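PDB 5NPY: flagellar basal body protein from Helicobacter pylori, which forms part of the bacterial flagellum as the hook protein FlgE2, which probably polymerises into the hook that couples the basal body to the filament. Local coordinates for residues Lys94-Ile99 with Asn522-Gln527; Asn226-Ala231 with Phe264-Ala269; Asn381-Thr386 with Lys392-Thr397. All coordinates share one frame; numbering follows the deposited sequence.

Contact 1: residues Lys94-Ile99 with Asn522-Gln527; sequences KGWFVI and NLYEMQ
The backbones around Trp96 and Tyr524 run well apart, and their side chains fill the gap. Trp96 CA is 9.2 Å from Tyr524 CA. Ile99 CA and Leu523 CA are 9.0 Å apart; Ile99 comes after Trp96, while Leu523 comes before Tyr524. Overall the two segments run close to a right angle to each other. At this spacing the backbones do not pair, and the contact is made by side chains. Two separate pairs carry it: an aromatic one and an aliphatic one.

The six-membered ring of Trp96 leans on the ring of Tyr524. Their centroids are 4.8 Å apart and their planes are turned by 48°, an oblique pairing. The outer corner of the indole does the touching. Trp96 CZ3 comes to 3.5 Å from Tyr524 CD1, and Trp96 CH2 lies over one face of the phenol ring, displaced toward its rim. Trp96 CG is opposite the carbonyl carbon (chi1 -53°), which carries the indole across to Tyr524. The indole nitrogen NE1 is used elsewhere, in a hydrogen bond to Asp513.

The second pair is end to end. Ile99 CD1 meets Leu523 CD1 at 3.4 Å, tighter than usual for two methyl carbons. The Ile99 chain reaches there with CG1 lodged between the backbone N and the carbonyl carbon (chi1 69°). Leu523 sets off past Ile99 rather than at it, and its CD1 branch makes the touch.

Strand 121-123 mediates between the two segments. Its Phe121 shares backbone bonds with Ile99, and its Leu122 with Tyr524. Phe121 also packs on both Ile99 and Leu523, while Leu122 packs on Trp96. Residues Lys94-Ile99 lie within the sequence range of the FlgE/F/G D1 domain. Strand 97-100 pairs with strands 121-123 and 143-148. Strand 523-525 forms a two-stranded antiparallel sheet with strand 517-519.

Contact 2: residues Asn226-Ala231 with Phe264-Ala269; sequences NQDINA and FTYGDA. With 144 (tris-hydroxymethyl-methyl-ammonium), chain B.
Asp228 OD2 is gripped by two donors. The hydroxyl of Tyr266 donates to it, with OH 2.6 Å from OD2, and Asp228 OD2 receives this bond on its syn lone pair. The backbone N of Asn230 also donates to Asp228 OD2, at 2.9 Å, but arrives from above the carboxylate plane, 46° out of it. The two donors therefore hold the oxygen from different directions and fix the rotation of the carboxylate. Asp228 OD2 sits at the edge of the phenol ring, in its plane, and carboxylate and ring are only 20° apart.

The other oxygen, OD1, accepts from the backbone N of Ser382 and forms a salt bridge with Lys277, which also bonds to the Tyr266 hydroxyl. So many donors around a buried carboxylate are consistent with a charged Asp228.

The bond from Asn230 N closes an Asx turn. It overlaps a type I beta turn from Asp228 to Ala231, in which Ala231 N bonds to Asp228 O at 2.8 Å. Gln227 reinforces this loop, with NE2 2.9 Å from Ala231 O. The loop follows helix 221-226. Tyr266 stands at the end of strand 260-266, so the contact joins that strand to the loop.

Two carbons meet the phenol obliquely, from the same side of its plane. Ile229 CG2 lies 3.6 Å from Tyr266 CE2, the two side chains running past each other in opposite directions. Asn230 CB comes to 3.3 Å from Tyr266 OH. Asn230 turns CG away from its own backbone N (chi1 -165°), which lets its ND2 reach Ser382 OG in a hydrogen bond.

Asn226, ahead of the turn, borders the tris-hydroxymethyl-methyl-ammonium pocket, with CB 3.2 Å from ligand O2. Its carbonyl O takes a hydrogen bond from Arg393 NH2.

Contact 3: residues Asn381-Thr386 with Lys392-Thr397; sequences NSNDPT and KRKNQT. With 144 (tris-hydroxymethyl-methyl-ammonium), chain B.
Asn381 swings its amide away from its backbone N (chi1 -165°), while Arg393 bends its chain at chi3 (58°), and the two groups meet. Arg393 grips Asn381 side-on: NE is 2.8 Å and NH2 2.9 Å from the one oxygen OD1. Both nitrogens come from the same face of the amide, and OD1 lies in the guanidinium plane, at its edge. The planes are 58° apart. At the other end of the amide, Asn381 ND2 donates to Arg393 O and to Asn395 O, each at 2.8 Å. The whole amide is thus clamped.

These bonds tie the loop between antiparallel strands 370-381 and 396-406. Asn381 and Thr397 are a hydrogen-bonded pair, with Thr397 N 3.0 Å from Asn381 O; the return bond is weak. Further out, Asn383 ND2 donates to Lys394 O at 3.0 Å. A water takes the N-H of Asp384 and donates to Ser382 O and Arg393 O.

Thr397 OG1, bonded to Thr380, also takes a weak bond from ligand O4 at 3.0 Å. Ligand C4 lies over one face of the Arg393 guanidinium. Thr380 and Glu399 hydrogen-bond the same ligand.

Contacts 2 and 3 lie together, with centres about 10 Å apart, whereas contact 1 is about 79 Å from contact 2 and 71 Å from contact 3, centre to centre. Contact 1 falls on the opposite side of the chain's centre. Along the chain, contact 2 closes before contact 3 opens, and both are nested inside the long excursion that contact 1 closes. Contact 2 joins strand 260-266 to loop 226-231, and contact 3 closes the loop between strands 370-381 and 396-406. The two touch and border one tris-hydroxymethyl-methyl-ammonium site. Contact 1 instead brings a late part of the chain back to the D1 region, consistent with outer domains being inserted into D1.

Contact 1: residues Lys94-Ile99 with Asn522-Gln527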
loop_
_atom_site.group_PDB
_atom_site.type_symbol
_atom_site.label_atom_id
_atom_site.label_comp_id
_atom_site.label_asym_id
_atom_site.label_seq_id
_atom_site.Cartn_x
_atom_site.Cartn_y
_atom_site.Cartn_z
ATOM N N LYS A 94 33.552 -19.997 -21.015
ATOM C CA LYS A 94 34.581 -19.169 -21.627
ATOM C C LYS A 94 34.531 -17.762 -21.045
ATOM O O LYS A 94 33.454 -17.166 -20.937
ATOM C CB LYS A 94 34.406 -19.116 -23.145
ATOM C CG LYS A 94 35.676 -19.458 -23.931
ATOM C CD LYS A 94 36.137 -20.887 -23.629
ATOM C CE LYS A 94 37.338 -21.298 -24.467
ATOM N NZ LYS A 94 37.934 -22.563 -23.946
ATOM N N GLY A 95 35.698 -17.231 -20.680
ATOM C CA GLY A 95 35.761 -15.910 -20.083
ATOM C C GLY A 95 36.696 -15.785 -18.894
ATOM O O GLY A 95 37.304 -16.767 -18.451
ATOM N N TRP A 96 36.802 -14.567 -18.362
ATOM C CA TRP A 96 37.824 -14.226 -17.387
ATOM C C TRP A 96 37.257 -13.311 -16.321
ATOM O O TRP A 96 36.440 -12.435 -16.616
ATOM C CB TRP A 96 39.006 -13.514 -18.046
ATOM C CG TRP A 96 39.571 -14.273 -19.193
ATOM C CD1 TRP A 96 39.151 -14.247 -20.493
ATOM C CD2 TRP A 96 40.657 -15.187 -19.141
ATOM N NE1 TRP A 96 39.915 -15.094 -21.253
ATOM C CE2 TRP A 96 40.848 -15.682 -20.444
ATOM C CE3 TRP A 96 41.491 -15.637 -18.116
ATOM C CZ2 TRP A 96 41.840 -16.598 -20.748
ATOM C CZ3 TRP A 96 42.476 -16.548 -18.421
ATOM C CH2 TRP A 96 42.641 -17.019 -19.725
ATOM N N PHE A 97 37.705 -13.521 -15.087
ATOM C CA PHE A 97 37.613 -12.476 -14.082
ATOM C C PHE A 97 38.477 -11.301 -14.516
ATOM O O PHE A 97 39.427 -11.458 -15.286
ATOM C CB PHE A 97 38.063 -13.000 -12.711
ATOM C CG PHE A 97 37.130 -14.029 -12.116
ATOM C CD1 PHE A 97 35.770 -13.784 -12.029
ATOM C CD2 PHE A 97 37.613 -15.249 -11.665
ATOM C CE1 PHE A 97 34.910 -14.723 -11.492
ATOM C CE2 PHE A 97 36.754 -16.198 -11.125
ATOM C CZ PHE A 97 35.402 -15.937 -11.042
ATOM N N VAL A 98 38.132 -10.110 -14.033
ATOM C CA VAL A 98 38.857 -8.887 -14.361
ATOM C C VAL A 98 39.394 -8.281 -13.084
ATOM O O VAL A 98 38.656 -8.151 -12.101
ATOM C CB VAL A 98 37.971 -7.856 -15.068
ATOM C CG1 VAL A 98 38.857 -6.890 -15.807
ATOM C CG2 VAL A 98 36.952 -8.545 -15.954
ATOM N N ILE A 99 40.669 -7.897 -13.104
ATOM C CA ILE A 99 41.339 -7.307 -11.951
ATOM C C ILE A 99 42.315 -6.233 -12.417
ATOM O O ILE A 99 42.656 -6.135 -13.596
ATOM C CB ILE A 99 42.093 -8.348 -11.109
ATOM C CG1 ILE A 99 43.283 -8.870 -11.896
ATOM C CG2 ILE A 99 41.168 -9.488 -10.681
ATOM C CD1 ILE A 99 44.054 -9.868 -11.122
ATOM N N ASN A 522 48.974 -16.726 -12.916
ATOM C CA ASN A 522 47.847 -16.020 -12.327
ATOM C C ASN A 522 47.073 -15.263 -13.399
ATOM O O ASN A 522 45.853 -15.414 -13.530
ATOM C CB ASN A 522 48.322 -15.097 -11.189
ATOM C CG ASN A 522 49.086 -13.852 -11.655
ATOM O OD1 ASN A 522 49.498 -13.693 -12.786
ATOM N ND2 ASN A 522 49.270 -12.956 -10.724
ATOM N N LEU A 523 47.777 -14.498 -14.224
ATOM C CA LEU A 523 47.185 -13.415 -14.987
ATOM C C LEU A 523 47.493 -13.547 -16.468
ATOM O O LEU A 523 48.517 -14.111 -16.865
ATOM C CB LEU A 523 47.736 -12.090 -14.491
ATOM C CG LEU A 523 47.092 -11.006 -13.656
ATOM C CD1 LEU A 523 46.765 -11.528 -12.320
ATOM C CD2 LEU A 523 48.166 -9.957 -13.534
ATOM N N TYR A 524 46.594 -13.004 -17.274
ATOM C CA TYR A 524 46.800 -12.766 -18.693
ATOM C C TYR A 524 46.559 -11.279 -18.950
ATOM O O TYR A 524 46.186 -10.536 -18.044
ATOM C CB TYR A 524 45.898 -13.678 -19.541
ATOM C CG TYR A 524 46.194 -15.155 -19.344
ATOM C CD1 TYR A 524 45.840 -15.814 -18.166
ATOM C CD2 TYR A 524 46.837 -15.892 -20.332
ATOM C CE1 TYR A 524 46.125 -17.160 -17.983
ATOM C CE2 TYR A 524 47.113 -17.230 -20.161
ATOM C CZ TYR A 524 46.763 -17.859 -18.987
ATOM O OH TYR A 524 47.052 -19.193 -18.822
ATOM N N GLU A 525 46.795 -10.840 -20.184
ATOM C CA GLU A 525 46.754 -9.423 -20.517
ATOM C C GLU A 525 46.553 -9.302 -22.016
ATOM O O GLU A 525 46.933 -10.195 -22.774
ATOM C CB GLU A 525 48.044 -8.719 -20.093
ATOM C CG GLU A 525 47.854 -7.374 -19.470
ATOM C CD GLU A 525 49.172 -6.652 -19.300
ATOM O OE1 GLU A 525 49.221 -5.657 -18.549
ATOM O OE2 GLU A 525 50.175 -7.080 -19.915
ATOM N N MET A 526 45.942 -8.203 -22.439
ATOM C CA MET A 526 45.818 -7.938 -23.863
ATOM C C MET A 526 47.128 -7.348 -24.408
ATOM O O MET A 526 47.962 -6.826 -23.660
ATOM C CB MET A 526 44.634 -7.003 -24.120
ATOM C CG MET A 526 43.313 -7.504 -23.514
ATOM S SD MET A 526 41.900 -6.359 -23.617
ATOM C CE MET A 526 42.342 -5.120 -22.380
ATOM N N GLN A 527 47.303 -7.451 -25.729
ATOM C CA GLN A 527 48.528 -7.029 -26.409
ATOM C C GLN A 527 48.208 -6.765 -27.881
ATOM O O GLN A 527 47.100 -7.040 -28.347
ATOM C CB GLN A 527 49.623 -8.088 -26.260
ATOM C CG GLN A 527 49.149 -9.483 -26.657
ATOM C CD GLN A 527 50.217 -10.539 -26.503
ATOM O OE1 GLN A 527 51.359 -10.240 -26.157
ATOM N NE2 GLN A 527 49.847 -11.788 -26.755
#

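Contact 2: residues Asn226-Ala231 with Phe264-Ala269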
loop_
_atom_site.group_PDB
_atom_site.type_symbol
_atom_site.label_atom_id
_atom_site.label_comp_id
_atom_site.label_asym_id
_atom_site.label_seq_id
_atom_site.Cartn_x
_atom_site.Cartn_y
_atom_site.Cartn_z
ATOM N N ASN A 226 -27.259 13.251 5.442
ATOM C CA ASN A 226 -26.739 12.787 4.161
ATOM C C ASN A 226 -26.417 11.289 4.125
ATOM O O ASN A 226 -25.840 10.825 3.137
ATOM C CB ASN A 226 -25.483 13.584 3.771
ATOM C CG ASN A 226 -25.767 15.075 3.581
ATOM O OD1 ASN A 226 -26.927 15.492 3.462
ATOM N ND2 ASN A 226 -24.704 15.887 3.548
ATOM N N GLN A 227 -26.757 10.536 5.166
ATOM C CA GLN A 227 -26.481 9.108 5.184
ATOM C C GLN A 227 -27.556 8.370 4.391
ATOM O O GLN A 227 -28.748 8.509 4.654
ATOM C CB GLN A 227 -26.392 8.590 6.617
ATOM C CG GLN A 227 -26.122 7.107 6.750
ATOM C CD GLN A 227 -24.699 6.778 6.461
ATOM O OE1 GLN A 227 -23.824 7.673 6.380
ATOM N NE2 GLN A 227 -24.435 5.482 6.260
ATOM N N ASP A 228 -27.127 7.641 3.376
ATOM C CA ASP A 228 -28.001 6.742 2.637
ATOM C C ASP A 228 -28.584 5.693 3.604
ATOM O O ASP A 228 -27.845 4.973 4.287
ATOM C CB ASP A 228 -27.181 6.096 1.505
ATOM C CG ASP A 228 -28.002 5.157 0.596
ATOM O OD1 ASP A 228 -27.479 4.790 -0.476
ATOM O OD2 ASP A 228 -29.137 4.765 0.942
ATOM N N ILE A 229 -29.911 5.637 3.695
ATOM C CA ILE A 229 -30.564 4.705 4.615
ATOM C C ILE A 229 -30.265 3.240 4.258
ATOM O O ILE A 229 -30.317 2.369 5.132
ATOM C CB ILE A 229 -32.080 4.996 4.651
ATOM C CG1 ILE A 229 -32.740 4.308 5.840
ATOM C CG2 ILE A 229 -32.768 4.580 3.339
ATOM C CD1 ILE A 229 -34.190 4.672 6.003
ATOM N N ASN A 230 -29.949 2.941 2.982
ATOM C CA ASN A 230 -29.491 1.606 2.581
ATOM C C ASN A 230 -28.052 1.322 3.004
ATOM O O ASN A 230 -27.633 0.156 2.952
ATOM C CB ASN A 230 -29.598 1.424 1.060
ATOM C CG ASN A 230 -29.495 -0.045 0.631
ATOM O OD1 ASN A 230 -30.308 -0.886 1.069
ATOM N ND2 ASN A 230 -28.551 -0.355 -0.236
ATOM N N ALA A 231 -27.288 2.350 3.389
ATOM C CA ALA A 231 -25.933 2.176 3.931
ATOM C C ALA A 231 -25.971 2.034 5.447
ATOM O O ALA A 231 -25.204 2.666 6.183
ATOM C CB ALA A 231 -25.029 3.340 3.514
ATOM N N PHE A 264 -44.098 6.301 0.223
ATOM C CA PHE A 264 -42.746 6.729 -0.078
ATOM C C PHE A 264 -41.983 5.530 -0.631
ATOM O O PHE A 264 -42.251 4.382 -0.256
ATOM C CB PHE A 264 -42.041 7.263 1.170
ATOM C CG PHE A 264 -42.806 8.319 1.913
ATOM C CD1 PHE A 264 -43.816 9.044 1.302
ATOM C CD2 PHE A 264 -42.490 8.604 3.227
ATOM C CE1 PHE A 264 -44.507 10.027 1.988
ATOM C CE2 PHE A 264 -43.176 9.601 3.931
ATOM C CZ PHE A 264 -44.183 10.318 3.308
ATOM N N THR A 265 -41.034 5.797 -1.529
ATOM C CA THR A 265 -40.299 4.752 -2.232
ATOM C C THR A 265 -38.808 5.062 -2.233
ATOM O O THR A 265 -38.403 6.172 -2.587
ATOM C CB THR A 265 -40.783 4.606 -3.684
ATOM O OG1 THR A 265 -42.158 4.198 -3.710
ATOM C CG2 THR A 265 -39.925 3.608 -4.444
ATOM N N TYR A 266 -37.993 4.071 -1.880
ATOM C CA TYR A 266 -36.554 4.260 -1.904
ATOM C C TYR A 266 -36.052 4.326 -3.336
ATOM O O TYR A 266 -36.402 3.480 -4.170
ATOM C CB TYR A 266 -35.836 3.142 -1.145
ATOM C CG TYR A 266 -34.330 3.286 -1.164
ATOM C CD1 TYR A 266 -33.554 2.622 -2.121
ATOM C CD2 TYR A 266 -33.674 4.105 -0.235
ATOM C CE1 TYR A 266 -32.165 2.769 -2.155
ATOM C CE2 TYR A 266 -32.279 4.246 -0.254
ATOM C CZ TYR A 266 -31.536 3.570 -1.209
ATOM O OH TYR A 266 -30.176 3.703 -1.242
ATOM N N GLY A 267 -35.207 5.312 -3.600
ATOM C CA GLY A 267 -34.625 5.500 -4.914
ATOM C C GLY A 267 -34.128 6.924 -5.075
ATOM O O GLY A 267 -34.208 7.745 -4.160
ATOM N N ASP A 268 -33.589 7.195 -6.265
ATOM C CA ASP A 268 -33.098 8.528 -6.634
ATOM C C ASP A 268 -34.103 9.602 -6.213
ATOM O O ASP A 268 -35.231 9.637 -6.719
ATOM C CB ASP A 268 -32.827 8.584 -8.148
ATOM C CG ASP A 268 -32.147 9.900 -8.605
ATOM O OD1 ASP A 268 -31.390 9.861 -9.600
ATOM O OD2 ASP A 268 -32.369 10.969 -7.992
ATOM N N ALA A 269 -33.715 10.469 -5.271
ATOM C CA ALA A 269 -34.647 11.463 -4.739
ATOM C C ALA A 269 -35.211 12.398 -5.816
ATOM O O ALA A 269 -36.261 13.011 -5.592
ATOM C CB ALA A 269 -33.975 12.290 -3.627
HETATM C C1 144 B . -21.667 13.059 -0.117
HETATM N N 144 B . -21.571 11.992 0.880
HETATM C C2 144 B . -22.666 12.117 1.842
HETATM O O2 144 B . -22.446 13.094 2.830
HETATM C C3 144 B . -20.299 12.081 1.589
HETATM O O3 144 B . -19.994 10.855 2.215
HETATM C C4 144 B . -21.653 10.640 0.303
HETATM O O4 144 B . -21.885 10.504 -1.082
#

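Contact 3: residues Asn381-Thr386 with Lys392-Thr397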
loop_
_atom_site.group_PDB
_atom_site.type_symbol
_atom_site.label_atom_id
_atom_site.label_comp_id
_atom_site.label_asym_id
_atom_site.label_seq_id
_atom_site.Cartn_x
_atom_site.Cartn_y
_atom_site.Cartn_z
ATOM N N ASN A 381 -22.957 5.955 1.295
ATOM C CA ASN A 381 -23.822 5.925 0.134
ATOM C C ASN A 381 -23.666 4.585 -0.562
ATOM O O ASN A 381 -22.543 4.112 -0.751
ATOM C CB ASN A 381 -23.499 7.047 -0.863
ATOM C CG ASN A 381 -24.597 7.239 -1.871
ATOM O OD1 ASN A 381 -25.674 7.719 -1.536
ATOM N ND2 ASN A 381 -24.349 6.828 -3.104
ATOM N N SER A 382 -24.782 3.989 -0.957
ATOM C CA SER A 382 -24.721 2.721 -1.668
ATOM C C SER A 382 -25.143 2.927 -3.119
ATOM O O SER A 382 -25.930 3.830 -3.434
ATOM C CB SER A 382 -25.600 1.670 -0.984
ATOM O OG SER A 382 -26.956 1.929 -1.262
ATOM N N ASN A 383 -24.582 2.115 -4.010
ATOM C CA ASN A 383 -24.878 2.228 -5.439
ATOM C C ASN A 383 -26.147 1.429 -5.745
ATOM O O ASN A 383 -26.135 0.202 -5.803
ATOM C CB ASN A 383 -23.687 1.771 -6.274
ATOM C CG ASN A 383 -24.068 1.428 -7.728
ATOM O OD1 ASN A 383 -23.898 0.289 -8.179
ATOM N ND2 ASN A 383 -24.606 2.402 -8.447
ATOM N N ASP A 384 -27.246 2.148 -5.927
ATOM C CA ASP A 384 -28.523 1.570 -6.281
ATOM C C ASP A 384 -28.503 1.196 -7.769
ATOM O O ASP A 384 -28.267 2.066 -8.605
ATOM C CB ASP A 384 -29.639 2.567 -5.950
ATOM C CG ASP A 384 -31.045 2.075 -6.362
ATOM O OD1 ASP A 384 -31.168 1.062 -7.069
ATOM O OD2 ASP A 384 -32.062 2.701 -5.936
ATOM N N PRO A 385 -28.730 -0.075 -8.129
ATOM C CA PRO A 385 -28.675 -0.433 -9.555
ATOM C C PRO A 385 -29.702 0.284 -10.406
ATOM O O PRO A 385 -29.484 0.398 -11.608
ATOM C CB PRO A 385 -28.910 -1.952 -9.544
ATOM C CG PRO A 385 -29.658 -2.209 -8.276
ATOM C CD PRO A 385 -29.000 -1.256 -7.294
ATOM N N THR A 386 -30.799 0.790 -9.838
ATOM C CA THR A 386 -31.779 1.485 -10.666
ATOM C C THR A 386 -31.443 2.955 -10.910
ATOM O O THR A 386 -32.240 3.653 -11.545
ATOM C CB THR A 386 -33.171 1.398 -10.055
ATOM O OG1 THR A 386 -33.159 2.004 -8.756
ATOM C CG2 THR A 386 -33.650 -0.073 -9.963
ATOM N N LYS A 392 -27.213 12.027 -8.632
ATOM C CA LYS A 392 -26.107 12.694 -7.954
ATOM C C LYS A 392 -25.395 11.790 -6.957
ATOM O O LYS A 392 -24.238 12.058 -6.623
ATOM C CB LYS A 392 -26.605 13.953 -7.252
ATOM C CG LYS A 392 -27.088 14.977 -8.229
ATOM C CD LYS A 392 -27.716 16.169 -7.547
ATOM C CE LYS A 392 -27.862 17.281 -8.554
ATOM N NZ LYS A 392 -28.618 16.789 -9.750
ATOM N N ARG A 393 -26.055 10.732 -6.469
ATOM C CA ARG A 393 -25.416 9.847 -5.506
ATOM C C ARG A 393 -25.416 8.443 -6.088
ATOM O O ARG A 393 -25.805 7.473 -5.422
ATOM C CB ARG A 393 -26.130 9.910 -4.157
ATOM C CG ARG A 393 -26.211 11.331 -3.549
ATOM C CD ARG A 393 -27.078 11.296 -2.304
ATOM N NE ARG A 393 -26.526 10.350 -1.331
ATOM C CZ ARG A 393 -26.019 10.654 -0.136
ATOM N NH1 ARG A 393 -26.017 11.897 0.334
ATOM N NH2 ARG A 393 -25.563 9.669 0.623
ATOM N N LYS A 394 -24.995 8.345 -7.353
ATOM C CA LYS A 394 -24.884 7.047 -7.998
ATOM C C LYS A 394 -23.771 6.197 -7.384
ATOM O O LYS A 394 -23.945 4.983 -7.170
ATOM C CB LYS A 394 -24.636 7.231 -9.496
ATOM C CG LYS A 394 -24.964 6.003 -10.322
ATOM C CD LYS A 394 -23.772 5.554 -11.105
ATOM C CE LYS A 394 -23.225 6.681 -11.967
ATOM N NZ LYS A 394 -21.796 6.427 -12.234
ATOM N N ASN A 395 -22.592 6.786 -7.177
ATOM C CA ASN A 395 -21.433 6.008 -6.751
ATOM C C ASN A 395 -21.500 5.630 -5.277
ATOM O O ASN A 395 -21.874 6.445 -4.422
ATOM C CB ASN A 395 -20.147 6.784 -7.001
ATOM C CG ASN A 395 -19.861 6.928 -8.430
ATOM O OD1 ASN A 395 -20.486 6.255 -9.241
ATOM N ND2 ASN A 395 -18.925 7.819 -8.780
ATOM N N GLN A 396 -21.095 4.395 -4.979
ATOM C CA GLN A 396 -20.907 4.003 -3.591
ATOM C C GLN A 396 -19.761 4.807 -3.002
ATOM O O GLN A 396 -18.735 5.024 -3.655
ATOM C CB GLN A 396 -20.613 2.514 -3.479
ATOM C CG GLN A 396 -19.859 2.143 -2.225
ATOM C CD GLN A 396 -20.099 0.723 -1.832
ATOM O OE1 GLN A 396 -21.225 0.221 -1.944
ATOM N NE2 GLN A 396 -19.043 0.045 -1.364
ATOM N N THR A 397 -19.943 5.283 -1.770
ATOM C CA THR A 397 -18.909 6.093 -1.140
ATOM C C THR A 397 -18.727 5.675 0.304
ATOM O O THR A 397 -19.674 5.274 0.984
ATOM C CB THR A 397 -19.191 7.647 -1.181
ATOM O OG1 THR A 397 -20.334 7.976 -0.383
ATOM C CG2 THR A 397 -19.403 8.113 -2.600
HETATM C C1 144 B . -21.667 13.059 -0.117
HETATM N N 144 B . -21.571 11.992 0.880
HETATM C C2 144 B . -22.666 12.117 1.842
HETATM O O2 144 B . -22.446 13.094 2.830
HETATM C C3 144 B . -20.299 12.081 1.589
HETATM O O3 144 B . -19.994 10.855 2.215
HETATM C C4 144 B . -21.653 10.640 0.303
HETATM O O4 144 B . -21.885 10.504 -1.082
HETATM O O HOH W 1 -27.323 4.847 -6.027
#